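Local coordinates for tudor and KH domain-containing protein homolog (Bombyx mori, PDB 5VQH) that takes part in primary piRNA biogenesis and, through the extended Tudor domain modelled here, recognises symmetrically methylated Piwi proteins Siwi and Ago3, at residues Gly42-Val45 and Ala46-Asp49; Glu101-Ser104 and Ser105-Val108; Tyr121-Thr124 and His125-Cys128; Arg175-Leu179 and Thr180-Arg184. All coordinates share one frame; numbering follows the deposited sequence.

Overall arrangement
All four contacts are local turns or helix ends of the extended Tudor domain. Contacts 2 and 3 form one patch on the antiparallel sheet: their centres are 11 Å apart, and Gln107 O meets Thr124 N at 3.0 Å, probably a hydrogen bond, where the loop before strand 108-113 runs beside the end of strand 119-123. Contacts 1 and 4 do not touch each other (nearest atoms about 10 Å) and lie about 16 Å or more from that patch. The side chains of Val182, Leu48 and Val122 come within about 7, 8 and 10 Å of the bound dimethylarginine, though none is a pocket residue; contact 2 lies far out, 27 Å from the chain's centre.

Contact 1 (Gly42-Val45 and Ala46-Asp49); sequences GPQV and AQLD
The Gly42-Pro43-Gln44-Val45 turn winds into Ala46-Asp49 as the first turns of helix 43-59, the helix that follows strand 35-40 in the chain of the extended Tudor fold. Its regular i to i+4 bonds begin at Pro43 O, which takes Gln47 N at 3.3 Å. The next two are shorter, with Leu48 N reaching Gln44 O and Asp49 N reaching Val45 O, each at 2.8 Å; the last is nearly straight, 173° at the hydrogen. Gly42 O accepts Val45 N and also a water at 2.8 Å, and that water takes a weak bond from Ala46 N, bridging the opening turn. Gly42 itself has phi 154°, where a side chain would press on the preceding carbonyl oxygen. Val45 touches Trp185, and the buried Leu48 touches Asp115. On the flank facing Leu137, Gln44 and Gln47 stand one turn apart, both with CG beside their own backbone N and both running on extended. Gln44 OE1 is bonded to Gln140 and Arg138; Gln47 OE1 meets not the Gln44 amide but its aliphatic stem, 3.2 Å from Gln44 CG.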
loop_
_atom_site.group_PDB
_atom_site.type_symbol
_atom_site.label_atom_id
_atom_site.label_comp_id
_atom_site.label_asym_id
_atom_site.label_seq_id
_atom_site.Cartn_x
_atom_site.Cartn_y
_atom_site.Cartn_z
ATOM N N GLY A 42 14.781 5.219 2.851
ATOM C CA GLY A 42 15.262 6.415 3.503
ATOM C C GLY A 42 14.847 6.489 4.935
ATOM O O GLY A 42 14.310 5.517 5.463
ATOM N N PRO A 43 15.095 7.649 5.577
ATOM C CA PRO A 43 14.994 7.734 7.031
ATOM C C PRO A 43 13.582 7.584 7.609
ATOM O O PRO A 43 13.453 7.232 8.799
ATOM C CB PRO A 43 15.612 9.106 7.355
ATOM C CG PRO A 43 15.423 9.893 6.123
ATOM C CD PRO A 43 15.596 8.915 5.004
ATOM N N GLN A 44 12.543 7.800 6.797
ATOM C CA GLN A 44 11.181 7.586 7.285
ATOM C C GLN A 44 10.828 6.096 7.471
ATOM O O GLN A 44 9.858 5.762 8.133
ATOM C CB GLN A 44 10.170 8.277 6.394
ATOM C CG GLN A 44 10.121 9.776 6.635
ATOM C CD GLN A 44 9.222 10.528 5.682
ATOM O OE1 GLN A 44 8.472 9.936 4.908
ATOM N NE2 GLN A 44 9.307 11.862 5.724
ATOM N N VAL A 45 11.630 5.189 6.937
ATOM C CA VAL A 45 11.357 3.790 7.138
ATOM C C VAL A 45 11.598 3.452 8.596
ATOM O O VAL A 45 10.804 2.769 9.223
ATOM C CB VAL A 45 12.204 2.919 6.204
ATOM C CG1 VAL A 45 12.050 1.441 6.547
ATOM C CG2 VAL A 45 11.795 3.157 4.740
ATOM N N ALA A 46 12.693 3.945 9.149
ATOM C CA ALA A 46 13.043 3.672 10.536
ATOM C C ALA A 46 12.088 4.438 11.450
ATOM O O ALA A 46 11.743 3.972 12.524
ATOM C CB ALA A 46 14.483 4.077 10.794
ATOM N N GLN A 47 11.656 5.617 11.019
ATOM C CA GLN A 47 10.623 6.332 11.735
ATOM C C GLN A 47 9.319 5.509 11.775
ATOM O O GLN A 47 8.656 5.439 12.819
ATOM C CB GLN A 47 10.402 7.698 11.135
ATOM C CG GLN A 47 11.516 8.686 11.410
ATOM C CD GLN A 47 11.178 10.056 10.849
ATOM O OE1 GLN A 47 11.003 10.225 9.647
ATOM N NE2 GLN A 47 11.069 11.035 11.712
ATOM N N LEU A 48 8.997 4.855 10.655
ATOM C CA LEU A 48 7.857 3.947 10.564
ATOM C C LEU A 48 7.992 2.804 11.501
ATOM O O LEU A 48 7.096 2.581 12.304
ATOM C CB LEU A 48 7.661 3.414 9.140
ATOM C CG LEU A 48 6.518 2.412 8.904
ATOM C CD1 LEU A 48 5.141 2.962 9.281
ATOM C CD2 LEU A 48 6.507 1.983 7.451
ATOM N N ASP A 49 9.107 2.077 11.398
ATOM C CA ASP A 49 9.450 1.037 12.379
ATOM C C ASP A 49 9.202 1.483 13.825
ATOM O O ASP A 49 8.677 0.743 14.633
ATOM C CB ASP A 49 10.911 0.642 12.257
ATOM C CG ASP A 49 11.219 -0.176 10.997
ATOM O OD1 ASP A 49 10.295 -0.564 10.243
ATOM O OD2 ASP A 49 12.434 -0.439 10.768
HETATM O O HOH W 1 15.403 3.875 7.424
#

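Contact 2 (Glu101-Ser104 and Ser105-Val108); sequences EFDS and SQQV
Asp103 and Ser105 meet through a short side-chain hydrogen bond, with Ser105 OG giving its proton to Asp103 OD1 over 2.6 Å. The hydroxyl approaches from above the carboxylate plane, 42° out of it. The same oxygen takes a bond from Ser105 N at 3.4 Å, in the pattern of an Asx turn, though weak, and OD1 is thus gripped twice by one residue. Asp103 brings it there by turning CG away from its own N, chi1 -166°, which swings the carboxylate beside its carbonyl and forward along the chain. The other oxygen, OD2, rests 3.6 Å from Gln106 CG; that glutamine bends at chi2, and its amide plane ends only 11° from the plane of the carboxylate. Behind these side chains the backbone makes a type I beta turn from Asp103 to Gln106, closed by a weak Gln106 N to Asp103 O bond of 3.4 Å. With an alanine in place of Asp103, the Ser105 hydroxyl and amide would probably both lose their acceptor, and the hydroxyl would be set free to rotate. Further out, Asn100 OD1 bonds Phe102 N and, weakly, Asp103 N, while Gln106 touches Ala123 and Val108 joins Arg98 in the sheet. Both backbone-amide bonds across this surface turn are weak and the hydroxyl bond is short, so the carboxylate probably helps hold the turn.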
loop_
_atom_site.group_PDB
_atom_site.type_symbol
_atom_site.label_atom_id
_atom_site.label_comp_id
_atom_site.label_asym_id
_atom_site.label_seq_id
_atom_site.Cartn_x
_atom_site.Cartn_y
_atom_site.Cartn_z
ATOM N N GLU A 101 -24.581 -10.598 8.583
ATOM C CA GLU A 101 -25.944 -11.049 8.844
ATOM C C GLU A 101 -26.070 -12.185 9.847
ATOM O O GLU A 101 -27.190 -12.562 10.187
ATOM C CB GLU A 101 -26.661 -11.428 7.545
ATOM C CG GLU A 101 -26.123 -12.660 6.815
ATOM C CD GLU A 101 -26.976 -13.063 5.601
ATOM O OE1 GLU A 101 -28.108 -12.518 5.460
ATOM O OE2 GLU A 101 -26.516 -13.933 4.808
ATOM N N PHE A 102 -24.948 -12.746 10.299
ATOM C CA PHE A 102 -24.968 -13.824 11.295
ATOM C C PHE A 102 -24.513 -13.327 12.645
ATOM O O PHE A 102 -24.661 -14.016 13.657
ATOM C CB PHE A 102 -24.090 -14.973 10.823
ATOM C CG PHE A 102 -24.583 -15.612 9.563
ATOM C CD1 PHE A 102 -25.636 -16.511 9.599
ATOM C CD2 PHE A 102 -24.015 -15.298 8.342
ATOM C CE1 PHE A 102 -26.110 -17.101 8.439
ATOM C CE2 PHE A 102 -24.464 -15.899 7.180
ATOM C CZ PHE A 102 -25.513 -16.794 7.221
ATOM N N ASP A 103 -23.993 -12.109 12.669
ATOM C CA ASP A 103 -23.654 -11.474 13.924
ATOM C C ASP A 103 -23.944 -9.970 13.888
ATOM O O ASP A 103 -23.258 -9.213 13.180
ATOM C CB ASP A 103 -22.170 -11.704 14.192
ATOM C CG ASP A 103 -21.783 -11.392 15.617
ATOM O OD1 ASP A 103 -22.640 -10.916 16.407
ATOM O OD2 ASP A 103 -20.607 -11.624 15.945
ATOM N N SER A 104 -24.932 -9.520 14.660
ATOM C CA SER A 104 -25.402 -8.136 14.548
ATOM C C SER A 104 -24.509 -7.174 15.322
ATOM O O SER A 104 -24.461 -5.964 15.026
ATOM C CB SER A 104 -26.887 -8.007 14.938
ATOM O OG SER A 104 -27.188 -8.440 16.267
ATOM N N SER A 105 -23.765 -7.723 16.281
ATOM C CA SER A 105 -22.784 -6.951 17.053
ATOM C C SER A 105 -21.538 -6.576 16.263
ATOM O O SER A 105 -20.626 -5.937 16.817
ATOM C CB SER A 105 -22.305 -7.788 18.228
ATOM O OG SER A 105 -21.584 -8.908 17.735
ATOM N N GLN A 106 -21.466 -7.009 15.001
ATOM C CA GLN A 106 -20.236 -6.898 14.224
ATOM C C GLN A 106 -20.445 -6.476 12.808
ATOM O O GLN A 106 -20.671 -7.297 11.930
ATOM C CB GLN A 106 -19.488 -8.232 14.183
ATOM C CG GLN A 106 -18.816 -8.572 15.492
ATOM C CD GLN A 106 -17.438 -9.151 15.297
ATOM O OE1 GLN A 106 -17.158 -9.780 14.281
ATOM N NE2 GLN A 106 -16.568 -8.943 16.273
ATOM N N GLN A 107 -20.323 -5.189 12.577
ATOM C CA GLN A 107 -20.006 -4.750 11.257
ATOM C C GLN A 107 -18.538 -4.997 11.061
ATOM O O GLN A 107 -17.760 -5.104 12.022
ATOM C CB GLN A 107 -20.288 -3.293 11.062
ATOM C CG GLN A 107 -21.722 -2.995 10.785
ATOM C CD GLN A 107 -22.430 -2.523 12.004
ATOM O OE1 GLN A 107 -22.213 -1.398 12.463
ATOM N NE2 GLN A 107 -23.292 -3.369 12.542
ATOM N N VAL A 108 -18.167 -5.087 9.802
ATOM C CA VAL A 108 -16.805 -5.339 9.436
ATOM C C VAL A 108 -16.379 -4.198 8.504
ATOM O O VAL A 108 -17.144 -3.736 7.627
ATOM C CB VAL A 108 -16.638 -6.757 8.852
ATOM C CG1 VAL A 108 -17.529 -6.982 7.661
ATOM C CG2 VAL A 108 -15.205 -7.003 8.442
#

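Contact 3 (Tyr121-Thr124 and His125-Cys128); sequences YVAT and HELC
Val122 offers its CG1 methyl to two side chains beyond the bend, touching Glu126 CG at 3.5 Å and Leu127 CD2 at 3.6 Å. With CG1 anti to the Val122 N, chi1 163°, the methyl lies forward beside the carbonyl, where the returning chain can meet it. The aliphatic part of Glu126 crosses the valine at about a right angle, then carries its carboxylate on toward Ala123, leaving OE2 3.8 Å from Ala123 CB. Leu127 crosses Val122 obliquely, and the two branched side chains make an apolar contact at the buried side of the bend. What brings them together is a short 3-10 turn straight after the strand. Glu126 N bonds Ala123 O over 3.3 Å, reaching it from above the carbonyl plane, 51° out. Leu127 N follows with a weak bond to Thr124 O, also 3.3 Å long. Leu127 CD1 meanwhile packs 4.0 Å from Thr124 CA. The turn joins the two end strands, 119-123 and 128-129, of the five-stranded, barrel-like antiparallel Tudor sheet. On the first side, Val122 pairs by its backbone with Ala109 and touches Tyr113, one of the dimethylarginine pocket residues; on the second, Leu127 packs on Ala81 of strand 78-82 and Cys128 is held by its backbone to Ala80.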
loop_
_atom_site.group_PDB
_atom_site.type_symbol
_atom_site.label_atom_id
_atom_site.label_comp_id
_atom_site.label_asym_id
_atom_site.label_seq_id
_atom_site.Cartn_x
_atom_site.Cartn_y
_atom_site.Cartn_z
ATOM N N TYR A 121 -10.250 -6.877 6.033
ATOM C CA TYR A 121 -11.563 -6.679 6.605
ATOM C C TYR A 121 -11.370 -6.911 8.085
ATOM O O TYR A 121 -10.924 -7.980 8.478
ATOM C CB TYR A 121 -12.547 -7.718 6.062
ATOM C CG TYR A 121 -13.014 -7.477 4.646
ATOM C CD1 TYR A 121 -13.814 -6.390 4.350
ATOM C CD2 TYR A 121 -12.676 -8.356 3.621
ATOM C CE1 TYR A 121 -14.255 -6.163 3.072
ATOM C CE2 TYR A 121 -13.106 -8.146 2.328
ATOM C CZ TYR A 121 -13.890 -7.046 2.063
ATOM O OH TYR A 121 -14.346 -6.808 0.783
ATOM N N VAL A 122 -11.663 -5.896 8.886
ATOM C CA VAL A 122 -11.479 -5.950 10.320
ATOM C C VAL A 122 -12.820 -5.635 10.939
ATOM O O VAL A 122 -13.566 -4.788 10.455
ATOM C CB VAL A 122 -10.425 -4.915 10.773
ATOM C CG1 VAL A 122 -10.501 -4.633 12.270
ATOM C CG2 VAL A 122 -9.031 -5.408 10.418
ATOM N N ALA A 123 -13.139 -6.339 12.003
ATOM C CA ALA A 123 -14.369 -6.107 12.717
ATOM C C ALA A 123 -14.243 -4.731 13.304
ATOM O O ALA A 123 -13.188 -4.381 13.816
ATOM C CB ALA A 123 -14.520 -7.127 13.826
ATOM N N THR A 124 -15.299 -3.947 13.232
ATOM C CA THR A 124 -15.213 -2.611 13.744
ATOM C C THR A 124 -15.009 -2.582 15.240
ATOM O O THR A 124 -14.524 -1.597 15.774
ATOM C CB THR A 124 -16.447 -1.770 13.398
ATOM O OG1 THR A 124 -17.590 -2.364 13.963
ATOM C CG2 THR A 124 -16.639 -1.659 11.884
ATOM N N HIS A 125 -15.332 -3.674 15.917
ATOM C CA HIS A 125 -15.191 -3.758 17.373
ATOM C C HIS A 125 -13.746 -3.532 17.830
ATOM O O HIS A 125 -13.509 -3.014 18.917
ATOM C CB HIS A 125 -15.695 -5.126 17.859
ATOM C CG HIS A 125 -15.495 -5.347 19.319
ATOM N ND1 HIS A 125 -14.399 -6.018 19.831
ATOM C CD2 HIS A 125 -16.235 -4.961 20.388
ATOM C CE1 HIS A 125 -14.482 -6.048 21.151
ATOM N NE2 HIS A 125 -15.586 -5.413 21.515
ATOM N N GLU A 126 -12.774 -3.916 17.016
ATOM C CA GLU A 126 -11.398 -3.916 17.465
ATOM C C GLU A 126 -10.587 -2.731 16.932
ATOM O O GLU A 126 -9.386 -2.682 17.142
ATOM C CB GLU A 126 -10.727 -5.252 17.109
ATOM C CG GLU A 126 -10.606 -5.554 15.608
ATOM C CD GLU A 126 -10.105 -6.961 15.346
ATOM O OE1 GLU A 126 -8.941 -7.243 15.717
ATOM O OE2 GLU A 126 -10.881 -7.779 14.771
ATOM N N LEU A 127 -11.225 -1.785 16.252
ATOM C CA LEU A 127 -10.561 -0.522 15.874
ATOM C C LEU A 127 -10.552 0.472 17.056
ATOM O O LEU A 127 -11.420 0.409 17.949
ATOM C CB LEU A 127 -11.256 0.130 14.666
ATOM C CG LEU A 127 -11.504 -0.735 13.421
ATOM C CD1 LEU A 127 -12.419 -0.011 12.441
ATOM C CD2 LEU A 127 -10.192 -1.089 12.770
ATOM N N CYS A 128 -9.567 1.372 17.062
ATOM C CA CYS A 128 -9.457 2.370 18.096
ATOM C C CYS A 128 -9.276 3.716 17.474
ATOM O O CYS A 128 -8.873 3.805 16.322
ATOM C CB CYS A 128 -8.255 2.085 18.977
ATOM S SG CYS A 128 -8.510 0.716 20.097
#

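Contact 4 (Arg175-Leu179 and Thr180-Arg184); sequences RFEEL and TQVAR
Thr180 bonds back to Phe176 O twice, through OG1 at 3.0 Å and through N at 3.1 Å. The hydroxyl reaches back because OG1 sits between the Thr180 N and its carbonyl carbon, chi1 64°, and it lies 17° from the carbonyl plane, closer to it than the amide does. The same rotation sends the methyl over the Phe176 ring as a CH-pi contact, CG2 lying over one face 4.0 Å from the ring centroid and shifted toward the rim near CE1. A valine in place of Thr180 has no hydroxyl, and Phe176 O would probably be left with the backbone amide alone, the end of the helix held by one bond fewer. Two further backbone bonds make a Schellman motif that ends helix 170-179. Gln181 takes a positive phi, 46°; its N bonds Glu178 O from well above the carbonyl plane, while Val182 N reaches Glu177 O at 3.3 Å, in the carbonyl plane. A type II beta turn from Gln181 to Arg184 follows. The apolar contact that commonly joins the two ends of such a motif is present too: Val182 CG1 lies 3.7 Å from Glu177 CB, the two side chains running side by side. Among charged groups, Arg175 NH1 makes an in-plane salt bridge to the anti lone pair of Glu178 OE1 at 3.1 Å, and Arg175 NE pairs with Glu232. Phe176 meets Phe36 edge-to-face, and Thr180 touches Val27 of strand 23-30.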
loop_
_atom_site.group_PDB
_atom_site.type_symbol
_atom_site.label_atom_id
_atom_site.label_comp_id
_atom_site.label_asym_id
_atom_site.label_seq_id
_atom_site.Cartn_x
_atom_site.Cartn_y
_atom_site.Cartn_z
ATOM N N ARG A 175 4.031 -14.090 -9.641
ATOM C CA ARG A 175 5.392 -13.990 -10.095
ATOM C C ARG A 175 5.932 -12.554 -9.891
ATOM O O ARG A 175 7.112 -12.341 -9.525
ATOM C CB ARG A 175 5.402 -14.430 -11.551
ATOM C CG ARG A 175 6.755 -14.475 -12.180
ATOM C CD ARG A 175 7.520 -15.736 -11.876
ATOM N NE ARG A 175 8.855 -15.501 -12.401
ATOM C CZ ARG A 175 9.971 -15.549 -11.692
ATOM N NH1 ARG A 175 9.967 -15.892 -10.391
ATOM N NH2 ARG A 175 11.119 -15.290 -12.307
ATOM N N PHE A 176 5.043 -11.591 -10.088
ATOM C CA PHE A 176 5.327 -10.218 -9.783
ATOM C C PHE A 176 5.589 -10.072 -8.293
ATOM O O PHE A 176 6.432 -9.274 -7.909
ATOM C CB PHE A 176 4.167 -9.318 -10.234
ATOM C CG PHE A 176 4.368 -7.837 -9.946
ATOM C CD1 PHE A 176 5.400 -7.123 -10.538
ATOM C CD2 PHE A 176 3.466 -7.130 -9.124
ATOM C CE1 PHE A 176 5.560 -5.760 -10.295
ATOM C CE2 PHE A 176 3.615 -5.757 -8.885
ATOM C CZ PHE A 176 4.676 -5.079 -9.468
ATOM N N GLU A 177 4.897 -10.839 -7.449
ATOM C CA GLU A 177 5.193 -10.767 -6.032
ATOM C C GLU A 177 6.548 -11.390 -5.719
ATOM O O GLU A 177 7.187 -11.024 -4.743
ATOM C CB GLU A 177 4.104 -11.421 -5.198
ATOM C CG GLU A 177 2.737 -10.762 -5.331
ATOM C CD GLU A 177 1.714 -11.297 -4.332
ATOM O OE1 GLU A 177 2.112 -11.863 -3.299
ATOM O OE2 GLU A 177 0.500 -11.146 -4.557
ATOM N N GLU A 178 6.981 -12.355 -6.512
ATOM C CA GLU A 178 8.263 -13.015 -6.238
ATOM C C GLU A 178 9.363 -12.080 -6.699
ATOM O O GLU A 178 10.313 -11.838 -5.958
ATOM C CB GLU A 178 8.396 -14.370 -6.939
ATOM C CG GLU A 178 7.616 -15.508 -6.278
ATOM C CD GLU A 178 7.209 -16.651 -7.255
ATOM O OE1 GLU A 178 7.905 -16.889 -8.275
ATOM O OE2 GLU A 178 6.179 -17.332 -7.002
ATOM N N LEU A 179 9.219 -11.544 -7.909
ATOM C CA LEU A 179 10.256 -10.706 -8.479
ATOM C C LEU A 179 10.495 -9.451 -7.643
ATOM O O LEU A 179 11.645 -9.048 -7.466
ATOM C CB LEU A 179 9.903 -10.290 -9.904
ATOM C CG LEU A 179 9.822 -11.408 -10.933
ATOM C CD1 LEU A 179 9.223 -10.893 -12.225
ATOM C CD2 LEU A 179 11.208 -11.974 -11.153
ATOM N N THR A 180 9.421 -8.839 -7.122
ATOM C CA THR A 180 9.544 -7.652 -6.243
ATOM C C THR A 180 9.853 -8.023 -4.811
ATOM O O THR A 180 10.184 -7.134 -4.011
ATOM C CB THR A 180 8.254 -6.794 -6.210
ATOM O OG1 THR A 180 7.167 -7.539 -5.628
ATOM C CG2 THR A 180 7.862 -6.323 -7.617
ATOM N N GLN A 181 9.733 -9.312 -4.476
ATOM C CA GLN A 181 9.849 -9.749 -3.080
ATOM C C GLN A 181 9.030 -8.854 -2.162
ATOM O O GLN A 181 9.522 -8.314 -1.172
ATOM C CB GLN A 181 11.306 -9.771 -2.624
ATOM C CG GLN A 181 12.183 -10.562 -3.573
ATOM C CD GLN A 181 13.484 -11.021 -2.948
ATOM O OE1 GLN A 181 13.896 -10.546 -1.893
ATOM N NE2 GLN A 181 14.139 -11.971 -3.606
ATOM N N VAL A 182 7.773 -8.696 -2.531
ATOM C CA VAL A 182 6.830 -7.884 -1.784
ATOM C C VAL A 182 6.897 -8.174 -0.300
ATOM O O VAL A 182 7.039 -9.308 0.093
ATOM C CB VAL A 182 5.391 -8.084 -2.294
ATOM C CG1 VAL A 182 4.951 -9.546 -2.170
ATOM C CG2 VAL A 182 4.435 -7.134 -1.566
ATOM N N ALA A 183 6.859 -7.127 0.506
ATOM C CA ALA A 183 6.850 -7.226 1.972
ATOM C C ALA A 183 8.075 -7.859 2.622
ATOM O O ALA A 183 8.006 -8.236 3.780
ATOM C CB ALA A 183 5.559 -7.919 2.458
ATOM N N ARG A 184 9.186 -7.955 1.901
ATOM C CA ARG A 184 10.408 -8.567 2.428
ATOM C C ARG A 184 11.538 -7.545 2.539
ATOM O O ARG A 184 12.700 -7.907 2.606
ATOM C CB ARG A 184 10.850 -9.694 1.507
ATOM C CG ARG A 184 9.872 -10.854 1.411
ATOM C CD ARG A 184 10.148 -11.815 2.555
ATOM N NE ARG A 184 9.218 -12.941 2.622
ATOM C CZ ARG A 184 9.214 -13.854 3.598
ATOM N NH1 ARG A 184 10.082 -13.790 4.611
ATOM N NH2 ARG A 184 8.333 -14.841 3.573
#